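Local coordinates for protein oxaloacetate acetyl hydrolase (Cryphonectria parasitica, PDB 3LYE) that belongs to the phosphoenolpyruvate phosphomutase family, whose chains fold as TIM-type beta/alpha barrels, and carries bound calcium ions in this tetrameric crystal model, at residues L49-A54 with D79-L84; H72-N77 with D94-Y99. One frame throughout, in Å; residues are numbered along the deposited sequence.

From the N terminus the chain runs up strand 49-51, turns into helix 53-61, loops to helix 71-82, then crosses back to strand 91-94 and the loop after it. Interaction 1 closes the first circuit when the C-terminal part of helix 71-82 returns to strand 49-51. Interaction 2 starts inside that circuit, at residues 72-77, and closes beyond it at residues 94-99, so the two contacts cross rather than nest. Both use helix 71-82, which is thereby tied to strand 49-51 and to the loop leaving strand 91-94, its parallel neighbour. The contacts also meet directly: Met-51 O probably accepts a hydrogen bond from Asp-94 N, and the end of Met-51 lies against Met-74.

Interaction 1 of 2, residues L49-A54 with D79-L84; sequences LYMTGA and DMIANL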
ATOM      1  N   LEU A  49      -7.209  16.296  16.415  1.00  9.64           N
ATOM      2  CA  LEU A  49      -6.371  16.594  15.260  1.00  8.90           C
ATOM      3  C   LEU A  49      -7.224  16.559  14.007  1.00  8.95           C
ATOM      4  O   LEU A  49      -8.278  15.915  13.996  1.00  9.61           O
ATOM      5  CB  LEU A  49      -5.281  15.532  15.080  1.00 11.20           C
ATOM      6  CG  LEU A  49      -3.962  15.717  15.842  1.00 16.08           C
ATOM      7  CD1 LEU A  49      -4.005  16.237  17.226  1.00 18.07           C
ATOM      8  CD2 LEU A  49      -3.086  14.472  15.745  1.00 14.51           C
ATOM      9  N   TYR A  50      -6.765  17.230  12.952  1.00  8.73           N
ATOM     10  CA  TYR A  50      -7.461  17.239  11.681  1.00  7.97           C
ATOM     11  C   TYR A  50      -6.459  16.793  10.588  1.00  8.76           C
ATOM     12  O   TYR A  50      -5.370  17.384  10.441  1.00 10.11           O
ATOM     13  CB  TYR A  50      -7.978  18.640  11.318  1.00  8.96           C
ATOM     14  CG  TYR A  50      -8.456  18.819   9.897  1.00  9.59           C
ATOM     15  CD1 TYR A  50      -7.988  19.842   9.109  1.00  9.68           C
ATOM     16  CD2 TYR A  50      -9.405  17.976   9.360  1.00  9.93           C
ATOM     17  CE1 TYR A  50      -8.424  19.987   7.842  1.00 10.16           C
ATOM     18  CE2 TYR A  50      -9.811  18.099   8.090  1.00 10.02           C
ATOM     19  CZ  TYR A  50      -9.357  19.137   7.341  1.00 10.79           C
ATOM     20  OH  TYR A  50      -9.829  19.301   6.082  1.00 12.13           O
ATOM     21  N   MET A  51      -6.771  15.751   9.838  1.00  7.74           N
ATOM     22  CA  MET A  51      -5.908  15.318   8.755  1.00  8.29           C
ATOM     23  C   MET A  51      -6.394  15.950   7.470  1.00  8.06           C
ATOM     24  O   MET A  51      -7.490  15.674   6.973  1.00  8.53           O
ATOM     25  CB  MET A  51      -5.927  13.824   8.551  1.00  8.06           C
ATOM     26  CG  MET A  51      -4.916  13.359   7.491  1.00  7.92           C
ATOM     27  SD  MET A  51      -5.085  11.628   7.039  1.00  8.64           S
ATOM     28  CE  MET A  51      -6.309  11.736   5.731  1.00  8.08           C
ATOM     29  N   THR A  52      -5.530  16.764   6.887  1.00  9.08           N
ATOM     30  CA  THR A  52      -5.853  17.469   5.669  1.00  9.48           C
ATOM     31  C   THR A  52      -5.667  16.657   4.410  1.00  9.19           C
ATOM     32  O   THR A  52      -4.785  15.825   4.300  1.00  9.67           O
ATOM     33  CB  THR A  52      -5.024  18.758   5.546  1.00 11.45           C
ATOM     34  OG1 THR A  52      -3.707  18.398   5.152  1.00 13.73           O
ATOM     35  CG2 THR A  52      -4.985  19.497   6.827  1.00 11.58           C
ATOM     36  N   GLY A  53      -6.500  16.935   3.419  1.00 10.10           N
ATOM     37  CA  GLY A  53      -6.408  16.274   2.127  1.00  9.84           C
ATOM     38  C   GLY A  53      -5.249  16.852   1.311  1.00  9.45           C
ATOM     39  O   GLY A  53      -4.485  16.119   0.684  1.00  9.03           O
ATOM     40  N   ALA A  54      -5.120  18.176   1.285  1.00  8.30           N
ATOM     41  CA  ALA A  54      -4.041  18.813   0.535  1.00  8.43           C
ATOM     42  C   ALA A  54      -2.705  18.385   1.101  1.00  8.87           C
ATOM     43  O   ALA A  54      -1.769  18.176   0.361  1.00  8.55           O
ATOM     44  CB  ALA A  54      -4.162  20.332   0.567  1.00 10.01           C
ATOM     45  N   ASP A  79      -5.312   6.138   9.061  1.00  7.71           N
ATOM     46  CA  ASP A  79      -5.130   4.951   9.890  1.00  8.37           C
ATOM     47  C   ASP A  79      -3.806   5.122  10.669  1.00  9.63           C
ATOM     48  O   ASP A  79      -3.703   4.855  11.864  1.00 10.85           O
ATOM     49  CB  ASP A  79      -5.106   3.744   8.959  1.00 10.20           C
ATOM     50  CG  ASP A  79      -4.770   2.498   9.647  1.00 16.52           C
ATOM     51  OD1 ASP A  79      -3.597   2.074   9.632  1.00 19.44           O
ATOM     52  OD2 ASP A  79      -5.656   1.945  10.241  1.00 21.49           O
ATOM     53  N   MET A  80      -2.783   5.597   9.974  1.00  7.92           N
ATOM     54  CA  MET A  80      -1.513   5.820  10.613  1.00  7.72           C
ATOM     55  C   MET A  80      -1.626   6.891  11.709  1.00  8.37           C
ATOM     56  O   MET A  80      -1.222   6.679  12.858  1.00  9.10           O
ATOM     57  CB  MET A  80      -0.441   6.214   9.576  1.00  8.32           C
ATOM     58  CG  MET A  80       0.943   6.439  10.160  1.00  8.37           C
ATOM     59  SD  MET A  80       1.255   8.154  10.744  1.00  9.98           S
ATOM     60  CE  MET A  80       1.216   9.078   9.198  1.00  9.22           C
ATOM     61  N   ILE A  81      -2.195   8.033  11.367  1.00  8.06           N
ATOM     62  CA  ILE A  81      -2.259   9.121  12.329  1.00  7.57           C
ATOM     63  C   ILE A  81      -3.136   8.862  13.525  1.00  7.27           C
ATOM     64  O   ILE A  81      -2.741   9.133  14.657  1.00  8.37           O
ATOM     65  CB  ILE A  81      -2.702  10.431  11.611  1.00  7.88           C
ATOM     66  CG1 ILE A  81      -1.624  10.908  10.637  1.00  7.90           C
ATOM     67  CG2 ILE A  81      -3.043  11.524  12.632  1.00  7.64           C
ATOM     68  CD1 ILE A  81      -2.105  11.912   9.631  1.00  9.26           C
ATOM     69  N   ALA A  82      -4.327   8.332  13.296  1.00  7.48           N
ATOM     70  CA  ALA A  82      -5.244   8.119  14.394  1.00  9.16           C
ATOM     71  C   ALA A  82      -4.791   7.154  15.431  1.00  9.30           C
ATOM     72  O   ALA A  82      -5.207   7.260  16.582  1.00  9.00           O
ATOM     73  CB  ALA A  82      -6.580   7.615  13.827  1.00  8.28           C
ATOM     74  N   ASN A  83      -3.908   6.243  15.042  1.00  7.86           N
ATOM     75  CA  ASN A  83      -3.460   5.180  15.928  1.00  8.32           C
ATOM     76  C   ASN A  83      -2.070   5.255  16.497  1.00  9.99           C
ATOM     77  O   ASN A  83      -1.599   4.307  17.118  1.00 12.09           O
ATOM     78  CB  ASN A  83      -3.757   3.834  15.232  1.00  8.53           C
ATOM     79  CG  ASN A  83      -5.220   3.709  14.856  1.00  9.22           C
ATOM     80  OD1 ASN A  83      -5.627   3.805  13.651  1.00 11.16           O
ATOM     81  ND2 ASN A  83      -6.044   3.579  15.865  1.00  8.23           N
ATOM     82  N   LEU A  84      -1.428   6.383  16.288  1.00  9.13           N
ATOM     83  CA  LEU A  84      -0.088   6.591  16.829  1.00  8.67           C
ATOM     84  C   LEU A  84      -0.142   6.310  18.339  1.00 10.04           C
ATOM     85  O   LEU A  84       0.790   5.734  18.892  1.00 11.74           O
ATOM     86  CB  LEU A  84       0.443   7.968  16.494  1.00  8.74           C
ATOM     87  CG  LEU A  84       0.727   8.196  15.023  1.00  9.83           C
ATOM     88  CD1 LEU A  84       1.115   9.637  14.787  1.00 10.50           C
ATOM     89  CD2 LEU A  84       1.794   7.217  14.517  1.00 10.40           C
TER
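Ile-81 faces Leu-49 and Met-51 across the helix-to-strand interface of a TIM-type barrel: strand 49-51 belongs to the parallel sheet, and helix 71-82 packs over its outer side. The contact is entirely apolar, with no hydrogen bond between residues 49-54 and 79-84. Its closer half is Ile-81 CD1 on Met-51 CG, 3.8 Å apart, and the same methyl lies 4.0 Å from Met-51 SD. Met-51 leaves the strand with CG anti to its backbone N (chi1 -175°) and stays extended until it bends at chi3, so its middle rather than its terminal methyl receives the isoleucine tip. The Met-51 and Ile-81 side chains run obliquely to one another. Ile-81's other branch serves the second partner: CG2 comes 4.3 Å from Leu-49 CD2, a looser touch. One isoleucine thus spans two residues on the same side of the strand, while Tyr-50 between them points away. Leu-91 of the adjoining strand touches all three side chains, and Ala-38 adds packing on Ile-81.

Polar groups work away from this apolar patch. Asp-79 turns from the strand, and its OD1 forms salt bridges with Arg-75 and Arg-114, both of a neighbouring subunit. Just past the C-terminal end of strand 49-51, Thr-52 is the N-cap of helix 53-61, its OG1 hydrogen-bonded to Gly-55 N.

Interaction 2 of 2, residues H72-N77 with D94-Y99; sequences HDMRDN and DMDTGY. With CA (calcium ion), chain B.
Met-74 reaches from helix 71-82 to the loop that follows strand 91-94, at the end of the barrel strand where Asp-94 and Asp-96 bind a calcium ion. Met-74 CG is anti to the carbonyl carbon (chi1 -63°), and further bends at chi2 and chi3 fold the side chain so that CE lies 3.2 Å from Asp-94 O. That carbonyl is hydrogen-bonded to Tyr-112. The methionine crosses the Tyr-99 side chain at about a right angle, with CG 3.3 Å from Tyr-99 OH and its approach to the ring oblique.

Tyr-99 OH donates to Asp-96 OD2 over 2.6 Å, meeting the anti lone pair of that oxygen, which points away from OD1. This bond helps fix the rotation of the Asp-96 carboxylate, whose OD1 is left to bind calcium at 2.4 Å. Asp-94 supplies the second protein ligand, OD2, at 2.5 Å, and five waters complete the coordination seen here. With CG of Asp-94 swung anti to the backbone N (chi1 -174°), OD2 serves the metal while OD1 accepts from Asp-96 N, an Asx turn; the N-H comes in 42° above the carboxylate plane. A type II' turn from Met-95 to Gly-98 then leads the chain round to Tyr-99. Water 1, 2.4 Å from calcium, also lies 2.7 Å from Asp-94 OD1, to which it probably donates, though it has more acceptors near it than protons.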
ATOM      1  N   HIS A  72      -7.388   4.855  -0.948  1.00  9.48           N
ATOM      2  CA  HIS A  72      -6.268   4.183  -0.359  1.00 10.13           C
ATOM      3  C   HIS A  72      -5.314   5.133   0.337  1.00  9.99           C
ATOM      4  O   HIS A  72      -4.860   4.867   1.453  1.00  9.79           O
ATOM      5  CB  HIS A  72      -5.496   3.352  -1.425  1.00 15.19           C
ATOM      6  CG  HIS A  72      -4.136   2.902  -0.972  1.00 25.13           C
ATOM      7  ND1 HIS A  72      -2.992   3.643  -1.187  1.00 30.78           N
ATOM      8  CD2 HIS A  72      -3.746   1.804  -0.284  1.00 28.49           C
ATOM      9  CE1 HIS A  72      -1.957   3.010  -0.662  1.00 32.52           C
ATOM     10  NE2 HIS A  72      -2.388   1.886  -0.117  1.00 32.58           N
ATOM     11  N   ASP A  73      -4.967   6.220  -0.333  1.00 10.13           N
ATOM     12  CA  ASP A  73      -4.047   7.190   0.240  1.00  9.64           C
ATOM     13  C   ASP A  73      -4.550   7.847   1.507  1.00  8.01           C
ATOM     14  O   ASP A  73      -3.840   8.050   2.485  1.00  8.99           O
ATOM     15  CB  ASP A  73      -3.753   8.277  -0.792  1.00 10.64           C
ATOM     16  CG  ASP A  73      -3.358   7.702  -2.131  1.00 13.58           C
ATOM     17  OD1 ASP A  73      -2.228   7.216  -2.222  1.00 14.92           O
ATOM     18  OD2 ASP A  73      -4.156   7.804  -3.096  1.00 13.56           O
ATOM     19  N   MET A  74      -5.811   8.226   1.436  1.00  8.10           N
ATOM     20  CA  MET A  74      -6.448   8.884   2.572  1.00  7.84           C
ATOM     21  C   MET A  74      -6.636   7.978   3.759  1.00  7.79           C
ATOM     22  O   MET A  74      -6.315   8.355   4.882  1.00  8.28           O
ATOM     23  CB  MET A  74      -7.764   9.523   2.113  1.00  7.52           C
ATOM     24  CG  MET A  74      -7.568  10.619   1.082  1.00  8.21           C
ATOM     25  SD  MET A  74      -6.682  12.082   1.641  1.00  8.38           S
ATOM     26  CE  MET A  74      -7.946  12.784   2.708  1.00  8.99           C
ATOM     27  N   ARG A  75      -7.114   6.773   3.518  1.00  8.86           N
ATOM     28  CA  ARG A  75      -7.299   5.854   4.612  1.00  8.60           C
ATOM     29  C   ARG A  75      -5.943   5.473   5.195  1.00  8.61           C
ATOM     30  O   ARG A  75      -5.802   5.379   6.402  1.00  9.35           O
ATOM     31  CB  ARG A  75      -8.037   4.594   4.158  1.00  9.25           C
ATOM     32  CG  ARG A  75      -8.311   3.658   5.318  1.00 10.93           C
ATOM     33  CD  ARG A  75      -8.239   2.207   5.043  1.00 14.13           C
ATOM     34  NE  ARG A  75      -8.393   1.462   6.300  1.00 16.22           N
ATOM     35  CZ  ARG A  75      -8.292   0.143   6.419  1.00 17.06           C
ATOM     36  NH1 ARG A  75      -8.411  -0.472   7.604  1.00 19.50           N
ATOM     37  NH2 ARG A  75      -8.074  -0.575   5.335  1.00 18.76           N
ATOM     38  N   ASP A  76      -4.947   5.233   4.353  1.00  9.45           N
ATOM     39  CA  ASP A  76      -3.660   4.856   4.914  1.00 10.53           C
ATOM     40  C   ASP A  76      -3.088   5.929   5.807  1.00  8.19           C
ATOM     41  O   ASP A  76      -2.546   5.637   6.875  1.00  8.63           O
ATOM     42  CB  ASP A  76      -2.670   4.501   3.814  1.00 13.80           C
ATOM     43  CG  ASP A  76      -2.895   3.094   3.275  1.00 25.13           C
ATOM     44  OD1 ASP A  76      -2.117   2.684   2.395  1.00 31.53           O
ATOM     45  OD2 ASP A  76      -3.847   2.415   3.734  1.00 28.89           O
ATOM     46  N   ASN A  77      -3.177   7.192   5.399  1.00  7.61           N
ATOM     47  CA  ASN A  77      -2.629   8.255   6.228  1.00  8.13           C
ATOM     48  C   ASN A  77      -3.446   8.427   7.498  1.00  8.14           C
ATOM     49  O   ASN A  77      -2.888   8.647   8.563  1.00  8.65           O
ATOM     50  CB  ASN A  77      -2.540   9.547   5.425  1.00  7.21           C
ATOM     51  CG  ASN A  77      -1.401  10.446   5.856  1.00  7.80           C
ATOM     52  OD1 ASN A  77      -0.332   9.978   6.239  1.00 11.60           O
ATOM     53  ND2 ASN A  77      -1.607  11.733   5.740  1.00  8.41           N
ATOM     54  N   ASP A  94     -10.406  14.596   6.349  1.00  8.35           N
ATOM     55  CA  ASP A  94     -11.086  14.960   5.131  1.00  8.10           C
ATOM     56  C   ASP A  94     -11.472  13.658   4.418  1.00  9.52           C
ATOM     57  O   ASP A  94     -10.672  12.706   4.431  1.00  8.62           O
ATOM     58  CB  ASP A  94     -10.049  15.690   4.248  1.00  8.71           C
ATOM     59  CG  ASP A  94     -10.595  16.284   2.966  1.00 11.01           C
ATOM     60  OD1 ASP A  94     -11.790  16.102   2.646  1.00 10.80           O
ATOM     61  OD2 ASP A  94      -9.778  16.969   2.281  1.00 13.24           O
ATOM     62  N   MET A  95     -12.703  13.561   3.909  1.00  8.46           N
ATOM     63  CA  MET A  95     -13.101  12.412   3.111  1.00  8.54           C
ATOM     64  C   MET A  95     -13.560  12.890   1.711  1.00  8.79           C
ATOM     65  O   MET A  95     -14.183  12.157   0.955  1.00  9.48           O
ATOM     66  CB  MET A  95     -14.068  11.426   3.753  1.00  8.87           C
ATOM     67  CG  MET A  95     -15.459  11.947   3.988  1.00  9.13           C
ATOM     68  SD  MET A  95     -16.627  10.665   4.527  1.00 10.70           S
ATOM     69  CE  MET A  95     -16.933   9.862   2.966  1.00 10.78           C
ATOM     70  N   ASP A  96     -13.258  14.153   1.399  1.00  9.37           N
ATOM     71  CA  ASP A  96     -13.566  14.708   0.095  1.00  9.62           C
ATOM     72  C   ASP A  96     -15.028  14.421  -0.308  1.00 10.36           C
ATOM     73  O   ASP A  96     -15.923  14.819   0.439  1.00 11.09           O
ATOM     74  CB  ASP A  96     -12.518  14.196  -0.900  1.00  9.79           C
ATOM     75  CG  ASP A  96     -11.146  14.682  -0.566  1.00  9.99           C
ATOM     76  OD1 ASP A  96     -10.904  15.859  -0.793  1.00 12.49           O
ATOM     77  OD2 ASP A  96     -10.336  13.914  -0.027  1.00 12.24           O
ATOM     78  N   THR A  97     -15.255  13.816  -1.469  1.00  9.39           N
ATOM     79  CA  THR A  97     -16.591  13.511  -1.909  1.00 10.62           C
ATOM     80  C   THR A  97     -16.906  12.006  -1.726  1.00 11.62           C
ATOM     81  O   THR A  97     -17.963  11.524  -2.149  1.00 11.66           O
ATOM     82  CB  THR A  97     -16.816  13.846  -3.374  1.00 16.34           C
ATOM     83  OG1 THR A  97     -15.996  12.993  -4.143  1.00 18.63           O
ATOM     84  CG2 THR A  97     -16.461  15.288  -3.733  1.00 16.89           C
ATOM     85  N   GLY A  98     -16.031  11.273  -1.041  1.00  9.57           N
ATOM     86  CA  GLY A  98     -16.263   9.860  -0.853  1.00  9.91           C
ATOM     87  C   GLY A  98     -15.611   8.982  -1.896  1.00 11.18           C
ATOM     88  O   GLY A  98     -15.800   7.778  -1.874  1.00 11.97           O
ATOM     89  N   TYR A  99     -14.918   9.592  -2.851  1.00 11.07           N
ATOM     90  CA  TYR A  99     -14.150   8.868  -3.868  1.00 11.31           C
ATOM     91  C   TYR A  99     -14.895   8.040  -4.877  1.00 11.65           C
ATOM     92  O   TYR A  99     -14.334   7.154  -5.482  1.00 15.29           O
ATOM     93  CB  TYR A  99     -13.005   8.043  -3.163  1.00 12.37           C
ATOM     94  CG  TYR A  99     -12.303   8.891  -2.124  1.00  9.87           C
ATOM     95  CD1 TYR A  99     -12.472   8.661  -0.784  1.00 10.48           C
ATOM     96  CD2 TYR A  99     -11.552  10.011  -2.502  1.00 10.26           C
ATOM     97  CE1 TYR A  99     -11.930   9.501   0.182  1.00 10.53           C
ATOM     98  CE2 TYR A  99     -10.996  10.852  -1.538  1.00  9.82           C
ATOM     99  CZ  TYR A  99     -11.221  10.600  -0.206  1.00 10.37           C
ATOM    100  OH  TYR A  99     -10.765  11.436   0.760  1.00 11.54           O
TER
HETATM  101 CA    CA B 501     -10.225  17.983   0.044  1.00 16.06          CA
HETATM  102  O   HOH W   1     -12.244  18.334   1.231  1.00 13.90           O
HETATM  103  O   HOH W   2     -11.825  18.627  -1.717  1.00 19.22           O
HETATM  104  O   HOH W   3      -8.103  17.224  -0.524  1.00 17.20           O
HETATM  105  O   HOH W   4      -9.416  19.791  -1.531  0.91 19.37           O
HETATM  106  O   HOH W   5      -9.678  19.320   1.416  1.00 19.49           O